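Local structure of Alr3699 protein (Nostoc sp., 4XSP) at residues K8-D13 against D98-N103; Y187-S192 against I276-A281; N206-H211 against T236-G241. The protein belongs to the GT-B clan of glycosyltransferases, is built from two Rossmann-like domains and holds a uridine-5'-diphosphate in this model. One frame throughout, in Å; residues are numbered along the deposited sequence.

Interaction 1: residues K8-D13 against D98-N103; sequences KILFLD and DLIYAN
Phe11 and Tyr101 meet as an offset edge-to-face pair between neighbouring parallel strands, 9-13 and 99-102, in the seven-stranded sheet of the N-terminal Rossmann-like domain. Their centroids lie 5.0 Å apart with the planes at 60°, and the CE1 edge of Phe11 rides over the Tyr101 face, offset toward its rim. The two first torsions differ: the Tyr101 ring is anti to its own N (chi1 -168°), whereas that of Phe11 swings beside its N (chi1 -70°), which brings it over the tyrosine. Ile9 completes the cluster, its CG2 over the centre of the Phe11 ring and 3.7 Å from Tyr101 CB. Helix 20-29 covers this face, and Tyr101 OH is hydrogen-bonded to His125 ND1. On the other face, toward helix 85-94, Leu12 CD1 crosses to Ile100 CG2 at 3.8 Å. Between the faces run regular parallel-sheet bonds, such as Leu10 N to Leu99 O and Tyr101 N to Leu10 O. Just ahead of the two strands, Asp98 holds the backbone of Lys8, not its ammonium group; the lysine NZ turns instead to Glu96 O. The carboxylate uses the anti lone pair of OD2 to receive Lys8 N at 2.7 Å, in a nearly straight bond.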
loop_
_atom_site.group_PDB
_atom_site.type_symbol
_atom_site.label_atom_id
_atom_site.label_comp_id
_atom_site.label_asym_id
_atom_site.label_seq_id
_atom_site.Cartn_x
_atom_site.Cartn_y
_atom_site.Cartn_z
ATOM N N LYS B 8 -13.841 -1.292 18.791
ATOM C CA LYS B 8 -12.400 -1.312 19.064
ATOM C C LYS B 8 -11.663 -0.452 18.060
ATOM O O LYS B 8 -11.918 -0.515 16.873
ATOM C CB LYS B 8 -11.874 -2.752 18.986
ATOM C CG LYS B 8 -12.622 -3.753 19.881
ATOM C CD LYS B 8 -12.191 -5.183 19.588
ATOM C CE LYS B 8 -10.713 -5.413 19.869
ATOM N NZ LYS B 8 -10.231 -6.718 19.330
ATOM N N ILE B 9 -10.745 0.360 18.549
ATOM C CA ILE B 9 -10.076 1.338 17.751
ATOM C C ILE B 9 -8.616 0.989 17.631
ATOM O O ILE B 9 -7.918 0.768 18.642
ATOM C CB ILE B 9 -10.172 2.734 18.392
ATOM C CG1 ILE B 9 -11.659 3.116 18.584
ATOM C CG2 ILE B 9 -9.442 3.772 17.540
ATOM C CD1 ILE B 9 -11.886 4.516 19.124
ATOM N N LEU B 10 -8.132 1.030 16.399
ATOM C CA LEU B 10 -6.698 0.953 16.160
ATOM C C LEU B 10 -6.224 2.329 15.852
ATOM O O LEU B 10 -6.500 2.865 14.773
ATOM C CB LEU B 10 -6.379 -0.046 15.026
ATOM C CG LEU B 10 -4.940 -0.021 14.551
ATOM C CD1 LEU B 10 -4.048 -0.586 15.645
ATOM C CD2 LEU B 10 -4.763 -0.744 13.214
ATOM N N PHE B 11 -5.541 2.937 16.823
ATOM C CA PHE B 11 -4.971 4.281 16.678
ATOM C C PHE B 11 -3.622 4.107 16.034
ATOM O O PHE B 11 -2.950 3.110 16.276
ATOM C CB PHE B 11 -4.763 4.955 18.061
ATOM C CG PHE B 11 -6.044 5.337 18.780
ATOM C CD1 PHE B 11 -6.733 6.477 18.429
ATOM C CD2 PHE B 11 -6.535 4.569 19.817
ATOM C CE1 PHE B 11 -7.887 6.856 19.091
ATOM C CE2 PHE B 11 -7.728 4.919 20.461
ATOM C CZ PHE B 11 -8.417 6.062 20.082
ATOM N N LEU B 12 -3.200 5.074 15.241
ATOM C CA LEU B 12 -1.877 5.003 14.625
ATOM C C LEU B 12 -1.188 6.329 14.685
ATOM O O LEU B 12 -1.785 7.358 14.353
ATOM C CB LEU B 12 -1.980 4.606 13.171
ATOM C CG LEU B 12 -2.558 3.250 12.831
ATOM C CD1 LEU B 12 -2.714 3.241 11.319
ATOM C CD2 LEU B 12 -1.687 2.101 13.321
ATOM N N ASP B 13 0.078 6.306 15.094
ATOM C CA ASP B 13 0.876 7.520 15.229
ATOM C C ASP B 13 2.323 7.205 14.807
ATOM O O ASP B 13 2.936 6.205 15.229
ATOM C CB ASP B 13 0.798 8.021 16.682
ATOM C CG ASP B 13 1.370 9.403 16.886
ATOM O OD1 ASP B 13 2.611 9.568 16.780
ATOM O OD2 ASP B 13 0.588 10.338 17.225
ATOM N N ASP B 98 -12.297 -2.239 14.798
ATOM C CA ASP B 98 -13.496 -1.769 14.063
ATOM C C ASP B 98 -13.242 -0.433 13.323
ATOM O O ASP B 98 -13.983 -0.035 12.411
ATOM C CB ASP B 98 -14.685 -1.660 15.003
ATOM C CG ASP B 98 -14.975 -2.974 15.716
ATOM O OD1 ASP B 98 -15.573 -3.875 15.096
ATOM O OD2 ASP B 98 -14.589 -3.112 16.890
ATOM N N LEU B 99 -12.166 0.236 13.679
ATOM C CA LEU B 99 -11.917 1.548 13.124
ATOM C C LEU B 99 -10.470 1.842 13.257
ATOM O O LEU B 99 -9.844 1.450 14.238
ATOM C CB LEU B 99 -12.739 2.593 13.894
ATOM C CG LEU B 99 -12.627 4.082 13.540
ATOM C CD1 LEU B 99 -13.999 4.737 13.595
ATOM C CD2 LEU B 99 -11.723 4.800 14.487
ATOM N N ILE B 100 -9.948 2.549 12.265
ATOM C CA ILE B 100 -8.582 2.957 12.217
ATOM C C ILE B 100 -8.610 4.453 12.395
ATOM O O ILE B 100 -9.297 5.147 11.655
ATOM C CB ILE B 100 -7.922 2.620 10.880
ATOM C CG1 ILE B 100 -7.955 1.106 10.638
ATOM C CG2 ILE B 100 -6.494 3.102 10.857
ATOM C CD1 ILE B 100 -7.631 0.715 9.212
ATOM N N TYR B 101 -7.857 4.928 13.382
ATOM C CA TYR B 101 -7.824 6.347 13.790
ATOM C C TYR B 101 -6.409 6.803 13.644
ATOM O O TYR B 101 -5.529 6.490 14.485
ATOM C CB TYR B 101 -8.314 6.478 15.237
ATOM C CG TYR B 101 -8.633 7.864 15.773
ATOM C CD1 TYR B 101 -7.645 8.794 16.004
ATOM C CD2 TYR B 101 -9.927 8.213 16.083
ATOM C CE1 TYR B 101 -7.947 10.059 16.511
ATOM C CE2 TYR B 101 -10.254 9.461 16.608
ATOM C CZ TYR B 101 -9.264 10.382 16.835
ATOM O OH TYR B 101 -9.590 11.604 17.392
ATOM N N ALA B 102 -6.174 7.526 12.559
ATOM C CA ALA B 102 -4.835 7.958 12.193
ATOM C C ALA B 102 -4.532 9.320 12.741
ATOM O O ALA B 102 -5.223 10.265 12.408
ATOM C CB ALA B 102 -4.682 7.995 10.658
ATOM N N ASN B 103 -3.433 9.436 13.482
ATOM C CA ASN B 103 -3.131 10.636 14.256
ATOM C C ASN B 103 -2.033 11.528 13.724
ATOM O O ASN B 103 -1.817 12.609 14.266
ATOM C CB ASN B 103 -2.762 10.225 15.668
ATOM C CG ASN B 103 -2.929 11.343 16.681
ATOM O OD1 ASN B 103 -1.996 11.679 17.446
ATOM N ND2 ASN B 103 -4.115 11.898 16.729
#

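Interaction 2: residues Y187-S192 against I276-A281; sequences YKTSPS and IPQLMA. With UDP (uridine-5'-diphosphate), chain D.
Thr189 sets its CB 3.7 Å from the CB of Ala281, while at the other end of the contact the Tyr187 ring meets the Pro277 ring obliquely, Tyr187 CD1 lying 3.9 Å from Pro277 CB. No direct hydrogen bond joins 187-192 to helix 276-281; one water does the work. It donates to Tyr187 O at 2.8 Å and to Pro277 O at 2.9 Å, and is hydrogen-bonded to Thr189 OG1 at 2.7 Å. Thr189 OG1 sits beside its own N (chi1 -56°), which points it toward that water. Pro277 O thus serves twice, since it also accepts Ala281 N within the helix. The contact belongs to the C-terminal Rossmann-like domain of a GT-B fold, where the segment leading into helix 191-200 packs on a helix at the nucleotide site. Farther out, Tyr187 OH is hydrogen-bonded to Glu302 OE2, and the other carboxylate oxygen, OE1, binds the UDP, so the tyrosine is a second-shell partner of a ligand-binding residue. Ile194 of helix 191-200 touches both Thr189 and Ala281. From the start of helix 276-281, Ile276 reaches the nucleotide itself, its CD1 3.5 Å from N3 of the uracil and its CG1 against C2.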
loop_
_atom_site.group_PDB
_atom_site.type_symbol
_atom_site.label_atom_id
_atom_site.label_comp_id
_atom_site.label_asym_id
_atom_site.label_seq_id
_atom_site.Cartn_x
_atom_site.Cartn_y
_atom_site.Cartn_z
ATOM N N TYR B 187 -4.499 21.821 36.621
ATOM C CA TYR B 187 -3.862 23.134 36.409
ATOM C C TYR B 187 -4.024 24.102 37.580
ATOM O O TYR B 187 -3.755 25.279 37.468
ATOM C CB TYR B 187 -4.330 23.718 35.096
ATOM C CG TYR B 187 -3.902 22.818 33.994
ATOM C CD1 TYR B 187 -2.646 22.946 33.424
ATOM C CD2 TYR B 187 -4.679 21.731 33.616
ATOM C CE1 TYR B 187 -2.205 22.042 32.457
ATOM C CE2 TYR B 187 -4.238 20.836 32.657
ATOM C CZ TYR B 187 -3.001 20.991 32.084
ATOM O OH TYR B 187 -2.561 20.101 31.121
ATOM N N LYS B 188 -4.408 23.568 38.716
ATOM C CA LYS B 188 -4.649 24.380 39.899
ATOM C C LYS B 188 -3.557 24.114 40.931
ATOM O O LYS B 188 -3.315 22.981 41.299
ATOM C CB LYS B 188 -6.018 24.044 40.505
ATOM C CG LYS B 188 -7.207 24.477 39.652
ATOM C CD LYS B 188 -8.452 23.721 40.095
ATOM C CE LYS B 188 -9.739 24.449 39.774
ATOM N NZ LYS B 188 -9.849 24.696 38.335
ATOM N N THR B 189 -2.967 25.202 41.408
ATOM C CA THR B 189 -1.867 25.219 42.334
ATOM C C THR B 189 -2.131 26.253 43.439
ATOM O O THR B 189 -2.557 27.360 43.181
ATOM C CB THR B 189 -0.556 25.589 41.574
ATOM O OG1 THR B 189 -0.357 24.655 40.495
ATOM C CG2 THR B 189 0.642 25.478 42.494
ATOM N N SER B 190 -1.879 25.869 44.675
ATOM C CA SER B 190 -2.029 26.787 45.831
ATOM C C SER B 190 -1.022 27.918 45.803
ATOM O O SER B 190 0.114 27.702 45.374
ATOM C CB SER B 190 -1.791 26.017 47.121
ATOM O OG SER B 190 -0.563 25.293 47.068
ATOM N N PRO B 191 -1.408 29.111 46.310
ATOM C CA PRO B 191 -0.510 30.266 46.465
ATOM C C PRO B 191 0.818 29.959 47.177
ATOM O O PRO B 191 1.832 30.534 46.806
ATOM C CB PRO B 191 -1.324 31.221 47.328
ATOM C CG PRO B 191 -2.737 30.905 46.963
ATOM C CD PRO B 191 -2.761 29.415 46.819
ATOM N N SER B 192 0.787 29.095 48.201
ATOM C CA SER B 192 1.983 28.687 48.941
ATOM C C SER B 192 2.990 27.872 48.126
ATOM O O SER B 192 4.192 28.183 48.178
ATOM C CB SER B 192 1.614 27.857 50.158
ATOM O OG SER B 192 1.222 28.694 51.220
ATOM N N ILE B 276 4.692 20.965 34.466
ATOM C CA ILE B 276 4.349 22.196 33.755
ATOM C C ILE B 276 3.306 23.100 34.453
ATOM O O ILE B 276 3.522 24.292 34.561
ATOM C CB ILE B 276 3.906 21.887 32.305
ATOM C CG1 ILE B 276 5.028 21.183 31.537
ATOM C CG2 ILE B 276 3.492 23.150 31.556
ATOM C CD1 ILE B 276 6.325 21.974 31.446
ATOM N N PRO B 277 2.180 22.542 34.915
ATOM C CA PRO B 277 1.210 23.400 35.638
ATOM C C PRO B 277 1.833 24.154 36.807
ATOM O O PRO B 277 1.563 25.332 36.971
ATOM C CB PRO B 277 0.139 22.424 36.148
ATOM C CG PRO B 277 0.392 21.103 35.489
ATOM C CD PRO B 277 1.660 21.186 34.654
ATOM N N GLN B 278 2.665 23.471 37.593
ATOM C CA GLN B 278 3.316 24.095 38.762
ATOM C C GLN B 278 4.275 25.188 38.345
ATOM O O GLN B 278 4.305 26.274 38.938
ATOM C CB GLN B 278 4.068 23.059 39.596
ATOM C CG GLN B 278 3.148 22.084 40.319
ATOM C CD GLN B 278 2.449 21.156 39.363
ATOM O OE1 GLN B 278 3.011 20.767 38.335
ATOM N NE2 GLN B 278 1.213 20.817 39.670
ATOM N N LEU B 279 5.067 24.911 37.318
ATOM C CA LEU B 279 5.987 25.930 36.808
ATOM C C LEU B 279 5.244 27.118 36.206
ATOM O O LEU B 279 5.697 28.259 36.332
ATOM C CB LEU B 279 6.942 25.338 35.783
ATOM C CG LEU B 279 7.999 24.370 36.327
ATOM C CD1 LEU B 279 8.551 23.486 35.226
ATOM C CD2 LEU B 279 9.119 25.157 36.983
ATOM N N MET B 280 4.116 26.863 35.541
ATOM C CA MET B 280 3.323 27.959 34.956
ATOM C C MET B 280 2.740 28.869 36.063
ATOM O O MET B 280 2.678 30.106 35.928
ATOM C CB MET B 280 2.181 27.388 34.110
ATOM C CG MET B 280 2.558 26.803 32.754
ATOM S SD MET B 280 1.121 26.232 31.770
ATOM C CE MET B 280 1.793 26.331 30.115
ATOM N N ALA B 281 2.319 28.231 37.156
ATOM C CA ALA B 281 1.761 28.912 38.319
ATOM C C ALA B 281 2.794 29.832 38.959
ATOM O O ALA B 281 2.459 30.889 39.485
ATOM C CB ALA B 281 1.296 27.882 39.355
HETATM N N1 UDP D . 5.705 20.171 27.410
HETATM C C2 UDP D . 6.215 19.400 28.472
HETATM N N3 UDP D . 7.425 19.673 28.992
HETATM C C4 UDP D . 8.193 20.667 28.483
HETATM C C5 UDP D . 7.725 21.436 27.409
HETATM C C6 UDP D . 6.457 21.163 26.892
HETATM O O2 UDP D . 5.560 18.463 28.974
HETATM O O4 UDP D . 9.316 20.877 28.987
HETATM C "C1'" UDP D . 4.367 19.888 26.859
HETATM C "C2'" UDP D . 3.352 21.030 27.023
HETATM O "O2'" UDP D . 2.777 21.069 28.346
HETATM C "C3'" UDP D . 2.334 20.708 25.942
HETATM C "C4'" UDP D . 3.192 20.064 24.844
HETATM O "O4'" UDP D . 4.380 19.648 25.452
HETATM O "O3'" UDP D . 1.349 19.791 26.467
HETATM C "C5'" UDP D . 3.614 21.043 23.761
HETATM O "O5'" UDP D . 2.441 21.279 23.005
HETATM P PA UDP D . 2.251 22.533 22.028
HETATM O O1A UDP D . 2.253 23.788 22.893
HETATM O O2A UDP D . 0.951 22.275 21.306
HETATM O O3A UDP D . 3.582 22.486 21.079
HETATM P PB UDP D . 3.742 21.762 19.613
HETATM O O1B UDP D . 4.968 22.404 19.045
HETATM O O2B UDP D . 2.489 22.158 18.861
HETATM O O3B UDP D . 3.884 20.300 19.942
HETATM O O HOH W 1 -1.087 25.652 38.127
#

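Interaction 3: residues N206-H211 against T236-G241. With UDP (uridine-5'-diphosphate), chain D.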
loop_
_atom_site.group_PDB
_atom_site.type_symbol
_atom_site.label_atom_id
_atom_site.label_comp_id
_atom_site.label_asym_id
_atom_site.label_seq_id
_atom_site.Cartn_x
_atom_site.Cartn_y
_atom_site.Cartn_z
ATOM N N ASN B 206 10.852 38.735 41.100
ATOM C CA ASN B 206 10.913 39.052 39.683
ATOM C C ASN B 206 9.557 39.042 39.022
ATOM O O ASN B 206 8.616 38.430 39.528
ATOM C CB ASN B 206 11.805 38.051 38.971
ATOM C CG ASN B 206 13.257 38.206 39.365
ATOM O OD1 ASN B 206 13.810 37.388 40.103
ATOM N ND2 ASN B 206 13.863 39.279 38.908
ATOM N N PHE B 207 9.469 39.703 37.875
ATOM C CA PHE B 207 8.355 39.463 36.991
ATOM C C PHE B 207 8.750 38.363 35.993
ATOM O O PHE B 207 9.479 38.627 35.044
ATOM C CB PHE B 207 7.931 40.728 36.247
ATOM C CG PHE B 207 6.632 40.564 35.524
ATOM C CD1 PHE B 207 6.597 39.994 34.256
ATOM C CD2 PHE B 207 5.433 40.936 36.129
ATOM C CE1 PHE B 207 5.400 39.823 33.595
ATOM C CE2 PHE B 207 4.224 40.778 35.465
ATOM C CZ PHE B 207 4.203 40.215 34.207
ATOM N N VAL B 208 8.236 37.148 36.206
ATOM C CA VAL B 208 8.640 35.976 35.429
ATOM C C VAL B 208 7.745 35.761 34.223
ATOM O O VAL B 208 6.512 35.629 34.327
ATOM C CB VAL B 208 8.582 34.705 36.298
ATOM C CG1 VAL B 208 9.041 33.482 35.542
ATOM C CG2 VAL B 208 9.408 34.892 37.562
ATOM N N VAL B 209 8.364 35.712 33.064
ATOM C CA VAL B 209 7.671 35.337 31.854
ATOM C C VAL B 209 8.095 33.920 31.487
ATOM O O VAL B 209 9.279 33.642 31.344
ATOM C CB VAL B 209 8.024 36.286 30.713
ATOM C CG1 VAL B 209 7.257 35.902 29.464
ATOM C CG2 VAL B 209 7.741 37.720 31.123
ATOM N N GLY B 210 7.132 33.015 31.358
ATOM C CA GLY B 210 7.436 31.602 31.141
ATOM C C GLY B 210 7.207 31.234 29.703
ATOM O O GLY B 210 6.244 31.681 29.093
ATOM N N HIS B 211 8.134 30.447 29.145
ATOM C CA HIS B 211 8.046 29.975 27.781
ATOM C C HIS B 211 8.143 28.476 27.831
ATOM O O HIS B 211 9.116 27.931 28.354
ATOM C CB HIS B 211 9.189 30.539 26.953
ATOM C CG HIS B 211 8.920 30.529 25.492
ATOM N ND1 HIS B 211 9.055 29.396 24.721
ATOM C CD2 HIS B 211 8.523 31.509 24.658
ATOM C CE1 HIS B 211 8.728 29.670 23.481
ATOM N NE2 HIS B 211 8.418 30.951 23.411
ATOM N N THR B 236 12.337 38.516 34.227
ATOM C CA THR B 236 13.147 37.353 33.927
ATOM C C THR B 236 12.310 36.348 33.180
ATOM O O THR B 236 11.067 36.419 33.168
ATOM C CB THR B 236 13.682 36.679 35.196
ATOM O OG1 THR B 236 12.587 36.202 35.993
ATOM C CG2 THR B 236 14.541 37.632 35.994
ATOM N N ALA B 237 13.003 35.400 32.573
ATOM C CA ALA B 237 12.398 34.424 31.695
ATOM C C ALA B 237 12.837 33.025 32.065
ATOM O O ALA B 237 13.965 32.798 32.482
ATOM C CB ALA B 237 12.736 34.700 30.246
ATOM N N ILE B 238 11.912 32.089 31.919
ATOM C CA ILE B 238 12.205 30.701 32.100
ATOM C C ILE B 238 11.827 30.010 30.817
ATOM O O ILE B 238 10.705 30.195 30.317
ATOM C CB ILE B 238 11.441 30.147 33.293
ATOM C CG1 ILE B 238 11.861 30.951 34.523
ATOM C CG2 ILE B 238 11.788 28.681 33.487
ATOM C CD1 ILE B 238 11.113 30.600 35.776
ATOM N N LEU B 239 12.797 29.267 30.263
ATOM C CA LEU B 239 12.606 28.484 29.051
ATOM C C LEU B 239 12.495 27.073 29.513
ATOM O O LEU B 239 13.457 26.506 30.058
ATOM C CB LEU B 239 13.783 28.613 28.083
ATOM C CG LEU B 239 14.104 30.063 27.718
ATOM C CD1 LEU B 239 15.132 30.139 26.588
ATOM C CD2 LEU B 239 12.837 30.827 27.356
ATOM N N VAL B 240 11.298 26.525 29.353
ATOM C CA VAL B 240 11.033 25.172 29.762
ATOM C C VAL B 240 10.844 24.342 28.508
ATOM O O VAL B 240 10.047 24.708 27.633
ATOM C CB VAL B 240 9.789 25.110 30.624
ATOM C CG1 VAL B 240 9.524 23.681 31.043
ATOM C CG2 VAL B 240 9.971 26.027 31.842
ATOM N N GLY B 241 11.577 23.232 28.441
ATOM C CA GLY B 241 11.633 22.397 27.247
ATOM C C GLY B 241 13.072 22.018 26.929
ATOM O O GLY B 241 14.012 22.736 27.280
HETATM N N1 UDP D . 5.705 20.171 27.410
HETATM C C2 UDP D . 6.215 19.400 28.472
HETATM N N3 UDP D . 7.425 19.673 28.992
HETATM C C4 UDP D . 8.193 20.667 28.483
HETATM C C5 UDP D . 7.725 21.436 27.409
HETATM C C6 UDP D . 6.457 21.163 26.892
HETATM O O2 UDP D . 5.560 18.463 28.974
HETATM O O4 UDP D . 9.316 20.877 28.987
HETATM C "C1'" UDP D . 4.367 19.888 26.859
HETATM C "C2'" UDP D . 3.352 21.030 27.023
HETATM O "O2'" UDP D . 2.777 21.069 28.346
HETATM C "C3'" UDP D . 2.334 20.708 25.942
HETATM C "C4'" UDP D . 3.192 20.064 24.844
HETATM O "O4'" UDP D . 4.380 19.648 25.452
HETATM O "O3'" UDP D . 1.349 19.791 26.467
HETATM C "C5'" UDP D . 3.614 21.043 23.761
HETATM O "O5'" UDP D . 2.441 21.279 23.005
HETATM P PA UDP D . 2.251 22.533 22.028
HETATM O O1A UDP D . 2.253 23.788 22.893
HETATM O O2A UDP D . 0.951 22.275 21.306
HETATM O O3A UDP D . 3.582 22.486 21.079
HETATM P PB UDP D . 3.742 21.762 19.613
HETATM O O1B UDP D . 4.968 22.404 19.045
HETATM O O2B UDP D . 2.489 22.158 18.861
HETATM O O3B UDP D . 3.884 20.300 19.942
#
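His211 O accepts Val240 N at 2.8 Å, an almost linear bond of 173°, while His211 N donates to Ile238 O, also at 2.8 Å. Strands 207-212 and 235-240 are parallel neighbours joined through helix 221-228, a beta-alpha-beta unit of the C-terminal Rossmann-like domain. Where the two strands start, the pairing is less regular: Thr236 N approaches Phe207 O from above the carbonyl plane, 39° out of it. Side chains fill both faces. On one, Val208 CG1 packs 3.6 Å from Ile238 CD1, and Thr236 faces Asn206, its CG2 3.4 Å from the amide ND2, which is itself hydrogen-bonded to Gln234 O. Thr236 OG1 stands between its own N and carbonyl carbon (chi1 63°), where Asn206 CB and Val208 CG2 bury it without a polar partner in the model. On the other face, Leu239 CD2 touches His211 CB, and Leu224 of helix 221-228 reaches both Val209 and His211; His211 NE2 is hydrogen-bonded to Thr289 OG1. Beyond the last bond the second strand runs to the nucleotide: Gly241 CA lies 3.3 Å from UDP O4, and Val240 CG1 is close to the same atom. The pairing thus brings the strand end to the uracil, whose O4 it approaches most closely through carbon atoms.

From the N terminus, interaction 1 comes first: strand 9-13 meets strand 99-102 and closes a loop of 84 residues, within which strands 36-40 and 57-59 extend the N-terminal sheet. That loop is finished before interaction 2 opens at 187-192, whose partner is helix 276-281. Interaction 3 is nested inside this second loop, closing a short beta-alpha-beta return in the C-terminal sheet. No loops cross. Interactions 2 and 3 touch where Ile276 packs on Val240, and both border the UDP. Interaction 1 stands apart in the other domain, its centre about 34 Å from that of interaction 2 and about 38 Å from that of interaction 3.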